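Local atomic coordinates of SCO family protein (Aquifex aeolicus, PDB entry 3ME7), a protein that probably binds copper and takes part in electron transfer or cytochrome oxidase copper-site assembly, as a thioredoxin-fold member of the SCO1/2 family. Residues A[71-74]-A[75-78]; A[155-158]-A[159-163]; A[52-55]-A[56-59]. All coordinates share one frame; numbering follows the deposited sequence. Where two conformers were deposited one is given.

Interaction 1. Residues A[71-74]-A[75-78]; sequences TFDP and KDTL. With SO4 (sulfate ion), chain C.
T71 and D76 meet on the packed side of this turn, where the threonine hydroxyl gives its proton to the carboxylate: OG1 of T71 lies 2.6 Å from OD2 of D76, on the anti side of that oxygen and 28° out of the carboxylate plane. Because OG1 of T71 is anti to its own backbone N (chi1 175°), it meets D73 too, accepting from D73 N at 3.1 Å in an ST turn. CG2 of T71 rests against CB of D76 at 3.7 Å, and T38 N also donates to the buried OD2. The backbone from D73 to D76 makes a type I beta turn, D76 N bonding to D73 O at 2.9 Å, in the loop from strand 66-71 to helix 78-87 of the thioredoxin-like domain; the D76 side chain is about 8 Å from that of C40, a predicted copper ligand. The outer side is looser. D73 OD1 takes K75 N from above its carboxylate plane at 3.0 Å. D73 OD2 and D76 OD1, 4.0 Å apart, share a water that donates to both, probably easing their repulsion. L78 N donates to O4 of a sulfate at 3.3 Å, an ion probably from the crystallisation liquor and also bound by K99.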
ATOM      1  N   THR A  71       5.876   5.379   1.737  1.00  8.08           N
ATOM      2  CA  THR A  71       6.497   6.427   0.929  1.00  8.47           C
ATOM      3  C   THR A  71       7.567   5.917  -0.041  1.00  9.18           C
ATOM      4  O   THR A  71       8.415   5.107   0.305  1.00  9.75           O
ATOM      5  CB  THR A  71       7.046   7.593   1.771  1.00  8.19           C
ATOM      6  OG1 THR A  71       7.723   8.495   0.874  1.00 10.45           O
ATOM      7  CG2 THR A  71       8.045   7.084   2.812  1.00 11.15           C
ATOM      8  N   PHE A  72       7.482   6.392  -1.276  1.00  8.43           N
ATOM      9  CA  PHE A  72       8.494   6.069  -2.289  1.00  9.70           C
ATOM     10  C   PHE A  72       9.562   7.123  -2.476  1.00 10.62           C
ATOM     11  O   PHE A  72      10.448   6.967  -3.341  1.00 10.89           O
ATOM     12  CB  PHE A  72       7.869   5.669  -3.623  1.00  9.63           C
ATOM     13  CG  PHE A  72       7.053   6.743  -4.278  1.00 11.07           C
ATOM     14  CD1 PHE A  72       7.660   7.754  -5.034  1.00 10.35           C
ATOM     15  CD2 PHE A  72       5.665   6.705  -4.187  1.00 10.57           C
ATOM     16  CE1 PHE A  72       6.866   8.751  -5.691  1.00 12.04           C
ATOM     17  CE2 PHE A  72       4.875   7.668  -4.818  1.00 11.86           C
ATOM     18  CZ  PHE A  72       5.457   8.685  -5.552  1.00 10.73           C
ATOM     19  N   ASP A  73       9.504   8.172  -1.659  1.00 10.98           N
ATOM     20  CA  ASP A  73      10.546   9.182  -1.679  1.00 12.38           C
ATOM     21  C   ASP A  73      11.655   8.757  -0.730  1.00 13.00           C
ATOM     22  O   ASP A  73      11.456   8.775   0.476  1.00 13.26           O
ATOM     23  CB  ASP A  73       9.977  10.536  -1.275  1.00 13.57           C
ATOM     24  CG  ASP A  73      10.983  11.668  -1.431  1.00 18.64           C
ATOM     25  OD1 ASP A  73      12.190  11.388  -1.581  1.00 14.89           O
ATOM     26  OD2 ASP A  73      10.556  12.840  -1.395  1.00 15.75           O
ATOM     27  N   PRO A  74      12.840   8.387  -1.271  1.00 14.58           N
ATOM     28  CA  PRO A  74      13.889   7.883  -0.378  1.00 15.11           C
ATOM     29  C   PRO A  74      14.481   8.916   0.566  1.00 15.28           C
ATOM     30  O   PRO A  74      15.253   8.541   1.449  1.00 14.99           O
ATOM     31  CB  PRO A  74      14.960   7.343  -1.335  1.00 15.94           C
ATOM     32  CG  PRO A  74      14.726   8.015  -2.584  1.00 15.46           C
ATOM     33  CD  PRO A  74      13.272   8.389  -2.678  1.00 15.74           C
ATOM     34  N   LYS A  75      14.104  10.181   0.411  1.00 15.57           N
ATOM     35  CA  LYS A  75      14.532  11.237   1.320  1.00 16.01           C
ATOM     36  C   LYS A  75      13.617  11.336   2.550  1.00 14.30           C
ATOM     37  O   LYS A  75      13.960  11.991   3.538  1.00 15.06           O
ATOM     38  CB  LYS A  75      14.617  12.588   0.586  1.00 18.35           C
ATOM     39  CG  LYS A  75      15.660  12.603  -0.542  1.00 32.44           C
ATOM     40  CD  LYS A  75      16.028  14.016  -1.001  1.00 21.50           C
ATOM     41  CE  LYS A  75      16.730  14.827   0.096  1.00 32.60           C
ATOM     42  NZ  LYS A  75      18.106  14.319   0.385  1.00 23.20           N
ATOM     43  N   ASP A  76      12.471  10.650   2.504  1.00 12.89           N
ATOM     44  CA  ASP A  76      11.524  10.706   3.612  1.00 12.06           C
ATOM     45  C   ASP A  76      12.088   9.964   4.831  1.00 11.50           C
ATOM     46  O   ASP A  76      12.633   8.856   4.708  1.00 12.22           O
ATOM     47  CB  ASP A  76      10.154  10.125   3.205  1.00 11.72           C
ATOM     48  CG  ASP A  76       9.238  11.146   2.540  1.00 16.46           C
ATOM     49  OD1 ASP A  76       9.566  12.351   2.495  1.00 12.92           O
ATOM     50  OD2 ASP A  76       8.159  10.741   2.060  1.00 11.85           O
ATOM     51  N   THR A  77      11.988  10.605   5.990  1.00 10.83           N
ATOM     52  CA  THR A  77      12.450  10.060   7.261  1.00 11.07           C
ATOM     53  C   THR A  77      11.258   9.642   8.128  1.00 11.32           C
ATOM     54  O   THR A  77      10.083   9.862   7.766  1.00 11.62           O
ATOM     55  CB  THR A  77      13.218  11.122   8.045  1.00 10.92           C
ATOM     56  OG1 THR A  77      12.329  12.199   8.343  1.00 12.72           O
ATOM     57  CG2 THR A  77      14.421  11.642   7.235  1.00 13.09           C
ATOM     58  N   LEU A  78      11.577   9.059   9.282  1.00 11.26           N
ATOM     59  CA  LEU A  78      10.559   8.696  10.278  1.00 11.61           C
ATOM     60  C   LEU A  78       9.728   9.906  10.699  1.00 11.07           C
ATOM     61  O   LEU A  78       8.519   9.809  10.843  1.00 10.30           O
ATOM     62  CB  LEU A  78      11.205   8.011  11.484  1.00 12.95           C
ATOM     63  CG  LEU A  78      11.824   6.645  11.160  1.00 12.22           C
ATOM     64  CD1 LEU A  78      12.513   6.078  12.393  1.00 14.45           C
ATOM     65  CD2 LEU A  78      10.784   5.667  10.656  1.00 14.73           C
TER
HETATM   66  S   SO4 C 501      15.292   7.865   9.534  1.00 15.65           S
HETATM   67  O1  SO4 C 501      14.345   7.366   8.544  1.00 20.24           O
HETATM   68  O2  SO4 C 501      15.849   6.743  10.274  1.00 21.51           O
HETATM   69  O3  SO4 C 501      16.354   8.623   8.866  1.00 20.02           O
HETATM   70  O4  SO4 C 501      14.589   8.733  10.479  1.00 19.97           O
HETATM   71  O   HOH W   1      12.021   7.107   2.586  1.00 11.19           O
HETATM   72  O   HOH W   2       8.248  13.434   0.163  1.00 13.53           O

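Interaction 2. Residues A[155-158]-A[159-163]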
ATOM      1  N   ASN A 155     -14.078  -6.810  -4.707  1.00  9.90           N
ATOM      2  CA  ASN A 155     -13.580  -7.797  -5.665  1.00 11.45           C
ATOM      3  C   ASN A 155     -12.086  -8.099  -5.453  1.00 10.14           C
ATOM      4  O   ASN A 155     -11.664  -9.257  -5.505  1.00 10.50           O
ATOM      5  CB  ASN A 155     -13.869  -7.331  -7.095  1.00 14.03           C
ATOM      6  CG  ASN A 155     -15.375  -7.294  -7.411  1.00 17.18           C
ATOM      7  OD1 ASN A 155     -16.190  -7.789  -6.644  1.00 16.08           O
ATOM      8  ND2 ASN A 155     -15.734  -6.697  -8.536  1.00 16.79           N
ATOM      9  N   ALA A 156     -11.303  -7.067  -5.161  1.00 10.25           N
ATOM     10  CA  ALA A 156      -9.862  -7.232  -4.979  1.00 10.40           C
ATOM     11  C   ALA A 156      -9.577  -8.069  -3.731  1.00 10.62           C
ATOM     12  O   ALA A 156      -8.746  -8.987  -3.761  1.00 11.15           O
ATOM     13  CB  ALA A 156      -9.191  -5.853  -4.881  1.00 10.59           C
ATOM     14  N   LEU A 157     -10.305  -7.784  -2.654  1.00 10.12           N
ATOM     15  CA  LEU A 157     -10.120  -8.538  -1.406  1.00 10.31           C
ATOM     16  C   LEU A 157     -10.577  -9.992  -1.549  1.00 10.21           C
ATOM     17  O   LEU A 157      -9.953 -10.885  -0.995  1.00 10.24           O
ATOM     18  CB  LEU A 157     -10.838  -7.866  -0.231  1.00 10.92           C
ATOM     19  CG  LEU A 157     -10.155  -6.608   0.300  1.00 11.45           C
ATOM     20  CD1 LEU A 157     -11.119  -5.907   1.246  1.00 12.74           C
ATOM     21  CD2 LEU A 157      -8.811  -6.945   0.993  1.00 12.15           C
ATOM     22  N   ARG A 158     -11.664 -10.224  -2.276  1.00 10.85           N
ATOM     23  CA  ARG A 158     -12.071 -11.602  -2.588  1.00 11.74           C
ATOM     24  C   ARG A 158     -10.972 -12.351  -3.354  1.00 11.85           C
ATOM     25  O   ARG A 158     -10.622 -13.490  -3.005  1.00 12.17           O
ATOM     26  CB  ARG A 158     -13.403 -11.616  -3.328  1.00 12.41           C
ATOM     27  CG  ARG A 158     -14.572 -11.244  -2.393  1.00 13.07           C
ATOM     28  CD  ARG A 158     -15.894 -11.291  -3.123  1.00 13.66           C
ATOM     29  NE  ARG A 158     -16.521 -12.622  -3.095  1.00 12.49           N
ATOM     30  CZ  ARG A 158     -17.305 -13.087  -4.064  1.00 13.61           C
ATOM     31  NH1 ARG A 158     -17.535 -12.363  -5.159  1.00 12.95           N
ATOM     32  NH2 ARG A 158     -17.848 -14.282  -3.954  1.00 12.87           N
ATOM     33  N   LEU A 159     -10.393 -11.710  -4.366  1.00 11.89           N
ATOM     34  CA  LEU A 159      -9.257 -12.314  -5.081  1.00 13.54           C
ATOM     35  C   LEU A 159      -8.083 -12.608  -4.162  1.00 13.73           C
ATOM     36  O   LEU A 159      -7.444 -13.655  -4.281  1.00 12.98           O
ATOM     37  CB  LEU A 159      -8.788 -11.426  -6.226  1.00 15.37           C
ATOM     38  CG  LEU A 159      -9.703 -11.340  -7.444  1.00 18.71           C
ATOM     39  CD1 LEU A 159      -9.152 -10.324  -8.409  1.00 16.95           C
ATOM     40  CD2 LEU A 159      -9.838 -12.700  -8.107  1.00 16.72           C
ATOM     41  N   ALA A 160      -7.794 -11.673  -3.263  1.00 13.96           N
ATOM     42  CA  ALA A 160      -6.709 -11.833  -2.309  1.00 14.57           C
ATOM     43  C   ALA A 160      -6.925 -13.050  -1.429  1.00 15.60           C
ATOM     44  O   ALA A 160      -5.963 -13.727  -1.071  1.00 16.48           O
ATOM     45  CB  ALA A 160      -6.550 -10.573  -1.455  1.00 14.28           C
ATOM     46  N   ARG A 161      -8.193 -13.347  -1.115  1.00 15.62           N
ATOM     47  CA  ARG A 161      -8.545 -14.465  -0.240  0.50 16.67           C
ATOM     48  C   ARG A 161      -8.774 -15.762  -1.016  1.00 16.75           C
ATOM     49  O   ARG A 161      -9.144 -16.782  -0.434  1.00 17.41           O
ATOM     50  CB  ARG A 161      -9.796 -14.128   0.588  0.50 17.37           C
ATOM     51  CG  ARG A 161      -9.612 -12.964   1.554  0.50 24.00           C
ATOM     52  CD  ARG A 161     -10.893 -12.627   2.309  0.50 18.79           C
ATOM     53  NE  ARG A 161     -10.657 -11.516   3.228  0.50 24.49           N
ATOM     54  CZ  ARG A 161     -11.239 -10.325   3.144  0.50 19.41           C
ATOM     55  NH1 ARG A 161     -12.122 -10.072   2.188  0.50 24.76           N
ATOM     56  NH2 ARG A 161     -10.940  -9.384   4.028  0.50 24.59           N
ATOM     57  N   GLY A 162      -8.557 -15.719  -2.329  1.00 16.26           N
ATOM     58  CA  GLY A 162      -8.809 -16.876  -3.209  1.00 16.79           C
ATOM     59  C   GLY A 162     -10.291 -17.212  -3.321  1.00 16.24           C
ATOM     60  O   GLY A 162     -10.673 -18.391  -3.407  1.00 16.17           O
ATOM     61  N   GLU A 163     -11.120 -16.171  -3.338  1.00 15.11           N
ATOM     62  CA  GLU A 163     -12.577 -16.315  -3.416  1.00 14.84           C
ATOM     63  C   GLU A 163     -13.082 -15.661  -4.698  1.00 14.67           C
ATOM     64  O   GLU A 163     -12.304 -15.080  -5.454  1.00 14.62           O
ATOM     65  CB  GLU A 163     -13.254 -15.687  -2.189  1.00 15.77           C
ATOM     66  CG  GLU A 163     -12.876 -16.354  -0.863  1.00 27.45           C
ATOM     67  CD  GLU A 163     -13.171 -15.503   0.368  1.00 17.37           C
ATOM     68  OE1 GLU A 163     -13.778 -14.417   0.243  1.00 27.58           O
ATOM     69  OE2 GLU A 163     -12.781 -15.940   1.475  1.00 27.89           O
TER
HETATM   70  O   HOH W   3     -16.197 -13.862  -0.588  1.00 25.27           O
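Regular i to i+4 bonding carries the last turn of helix 150-160 as far as R161, with L159 N on N155 O, A160 N on A156 O at 2.9 Å and a more bent bond from R161 N to L157 O at 3.0 Å. Beyond this the chain turns out of the helix at G162, whose phi of 68° is positive. G162 N reaches back to L159 O and E163 N to R158 O, the latter bond 2.7 Å long with the donor above the carbonyl plane: the pair of returning bonds is a Schellman motif, ending the helix that packs beside strands 129-133 and 139-144 of the thioredoxin-like sheet. Among the side chains, R161 was modelled in two conformers. In one of them its chain is extended from CG to NE; R161 CG passes L157 O at 3.3 Å and R161 NH1 lies 3.5 Å from L157 CB, while L157 CD2 covers one face of the guanidinium. In this same conformer R161 NH2 bonds to D64 O. On the solvent side R158 and E163 approach without their charges touching, R158 NE and E163 OE1 being 4.7 Å apart. A water joins them, accepting from R158 NE at 2.8 Å in the guanidinium plane and donating to E163 OE1 at 2.6 Å. R158 turns its NE toward this water through a bend at chi3 (88°).

Interaction 3. Residues A[52-55]-A[56-59]; sequences LKVI and PKLG
I55 and L58 cross at about a right angle, their CD1 methyls meeting at 4.1 Å on the inner side of a short helical turn. L58 CG lies 3.5 Å from V54 O, and L58 CD1 reaches toward CG2 of V54. I55 turns its CG1 branch away from its own carbonyl carbon (chi1 -69°), and a further bend at chi2 (-62°) swings CD1 round to meet L58. The side chains of I55 and P56 also cross at about a right angle; the proline ring, fixed on its own nitrogen, brings P56 CD within 3.5 Å of I55 CB, closer than usual carbon contact. The proline has no N-H to give, and L52 O instead faces P56 CD at 3.1 Å. Bonding resumes with K57 N on V54 O at 3.0 Å and L58 N on I55 O at 2.9 Å, both i to i+3 and both with the donor well above the carbonyl plane, as in a 3-10 turn. Were L58 cut back to an alanine, CD1 of I55 would probably lose its methyl partner and a gap would open beside F153 and V154. Following helix 43-52, this turn packs against helix 150-160 through L58, which meets Y150, F153 and V154, and against strand 95-100 through L52 and I55, which touch W95.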
ATOM      1  N   LEU A  52      -9.489   6.542   2.879  1.00 10.65           N
ATOM      2  CA  LEU A  52     -10.151   6.778   4.156  1.00 10.87           C
ATOM      3  C   LEU A  52     -11.664   6.593   4.035  1.00 11.27           C
ATOM      4  O   LEU A  52     -12.296   6.208   5.006  1.00 11.92           O
ATOM      5  CB  LEU A  52      -9.843   8.187   4.691  1.00 11.48           C
ATOM      6  CG  LEU A  52      -8.417   8.381   5.213  1.00 13.58           C
ATOM      7  CD1 LEU A  52      -8.135   9.875   5.397  1.00 12.61           C
ATOM      8  CD2 LEU A  52      -8.172   7.639   6.518  1.00 11.79           C
ATOM      9  N   LYS A  53     -12.222   6.868   2.857  1.00 11.22           N
ATOM     10  CA  LYS A  53     -13.675   6.770   2.630  1.00 12.61           C
ATOM     11  C   LYS A  53     -14.159   5.436   2.052  1.00 13.39           C
ATOM     12  O   LYS A  53     -15.365   5.251   1.864  1.00 15.91           O
ATOM     13  CB  LYS A  53     -14.199   7.970   1.818  1.00 13.48           C
ATOM     14  CG  LYS A  53     -14.246   9.249   2.662  1.00 15.44           C
ATOM     15  CD  LYS A  53     -14.406  10.553   1.875  1.00 14.79           C
ATOM     16  CE  LYS A  53     -14.529  11.723   2.852  1.00 16.14           C
ATOM     17  NZ  LYS A  53     -14.638  13.061   2.184  1.00 15.78           N
ATOM     18  N   VAL A  54     -13.241   4.522   1.742  1.00 11.50           N
ATOM     19  CA  VAL A  54     -13.644   3.177   1.315  1.00 11.25           C
ATOM     20  C   VAL A  54     -13.265   2.086   2.311  1.00 11.14           C
ATOM     21  O   VAL A  54     -14.033   1.142   2.499  1.00 11.25           O
ATOM     22  CB  VAL A  54     -13.167   2.823  -0.134  1.00 11.52           C
ATOM     23  CG1 VAL A  54     -11.637   2.605  -0.219  1.00 14.07           C
ATOM     24  CG2 VAL A  54     -13.906   1.581  -0.681  1.00 13.84           C
ATOM     25  N   ILE A  55     -12.099   2.215   2.948  1.00 10.44           N
ATOM     26  CA  ILE A  55     -11.623   1.196   3.889  1.00 10.33           C
ATOM     27  C   ILE A  55     -12.667   0.804   4.967  1.00 11.08           C
ATOM     28  O   ILE A  55     -12.869  -0.384   5.193  1.00 11.35           O
ATOM     29  CB  ILE A  55     -10.244   1.585   4.524  1.00 10.55           C
ATOM     30  CG1 ILE A  55      -9.128   1.542   3.465  1.00 13.09           C
ATOM     31  CG2 ILE A  55      -9.903   0.724   5.742  1.00 12.36           C
ATOM     32  CD1 ILE A  55      -8.863   0.175   2.824  1.00 11.54           C
ATOM     33  N   PRO A  56     -13.319   1.793   5.632  1.00 10.94           N
ATOM     34  CA  PRO A  56     -14.297   1.431   6.664  1.00 11.36           C
ATOM     35  C   PRO A  56     -15.451   0.577   6.168  1.00 11.57           C
ATOM     36  O   PRO A  56     -16.091  -0.098   6.970  1.00 13.10           O
ATOM     37  CB  PRO A  56     -14.822   2.787   7.138  1.00 11.90           C
ATOM     38  CG  PRO A  56     -13.671   3.711   6.929  1.00 16.82           C
ATOM     39  CD  PRO A  56     -13.060   3.249   5.626  1.00 11.06           C
ATOM     40  N   LYS A  57     -15.749   0.617   4.871  1.00  9.41           N
ATOM     41  CA  LYS A  57     -16.815  -0.226   4.332  1.00  8.60           C
ATOM     42  C   LYS A  57     -16.422  -1.706   4.286  1.00  9.42           C
ATOM     43  O   LYS A  57     -17.282  -2.581   4.228  1.00  9.44           O
ATOM     44  CB  LYS A  57     -17.158   0.206   2.903  1.00  7.99           C
ATOM     45  CG  LYS A  57     -17.677   1.625   2.791  1.00  9.12           C
ATOM     46  CD  LYS A  57     -17.811   2.014   1.328  1.00  8.75           C
ATOM     47  CE  LYS A  57     -18.209   3.485   1.215  1.00 10.06           C
ATOM     48  NZ  LYS A  57     -19.695   3.599   1.209  1.00  7.70           N
ATOM     49  N   LEU A  58     -15.115  -1.965   4.237  1.00  9.47           N
ATOM     50  CA  LEU A  58     -14.573  -3.263   3.842  1.00  9.87           C
ATOM     51  C   LEU A  58     -14.285  -4.176   5.018  1.00 11.04           C
ATOM     52  O   LEU A  58     -14.280  -5.402   4.866  1.00 13.30           O
ATOM     53  CB  LEU A  58     -13.272  -3.062   3.034  1.00 10.72           C
ATOM     54  CG  LEU A  58     -13.433  -2.237   1.761  1.00  7.09           C
ATOM     55  CD1 LEU A  58     -12.021  -1.926   1.225  1.00 10.43           C
ATOM     56  CD2 LEU A  58     -14.272  -2.938   0.696  1.00 11.45           C
ATOM     57  N   GLY A  59     -13.985  -3.579   6.159  1.00 12.00           N
ATOM     58  CA  GLY A  59     -13.575  -4.328   7.336  1.00 13.22           C
ATOM     59  C   GLY A  59     -12.672  -3.509   8.221  1.00 14.06           C
ATOM     60  O   GLY A  59     -12.530  -2.297   8.044  1.00 14.55           O
TER

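Followed from the N terminus, the three contacts come in series, each a local turn, and none nests within or crosses another. Interaction 3 comes first, forming the short helical turn after helix 43-52, before the chain enters strand 66-71. Interaction 1 closes the loop beyond that strand and leads into helix 78-87. Interaction 2 ends helix 150-160 near the C-terminal end of this construct. Interactions 2 and 3 are distant in sequence yet touch, L157 CD1 lying 4.0 Å from L58 CB, and so tie the last helix to the turn at 52-59. Interaction 1 lies across the chain's centre from both, on the side of the predicted copper site, its centre about 30 Å from that of interaction 2.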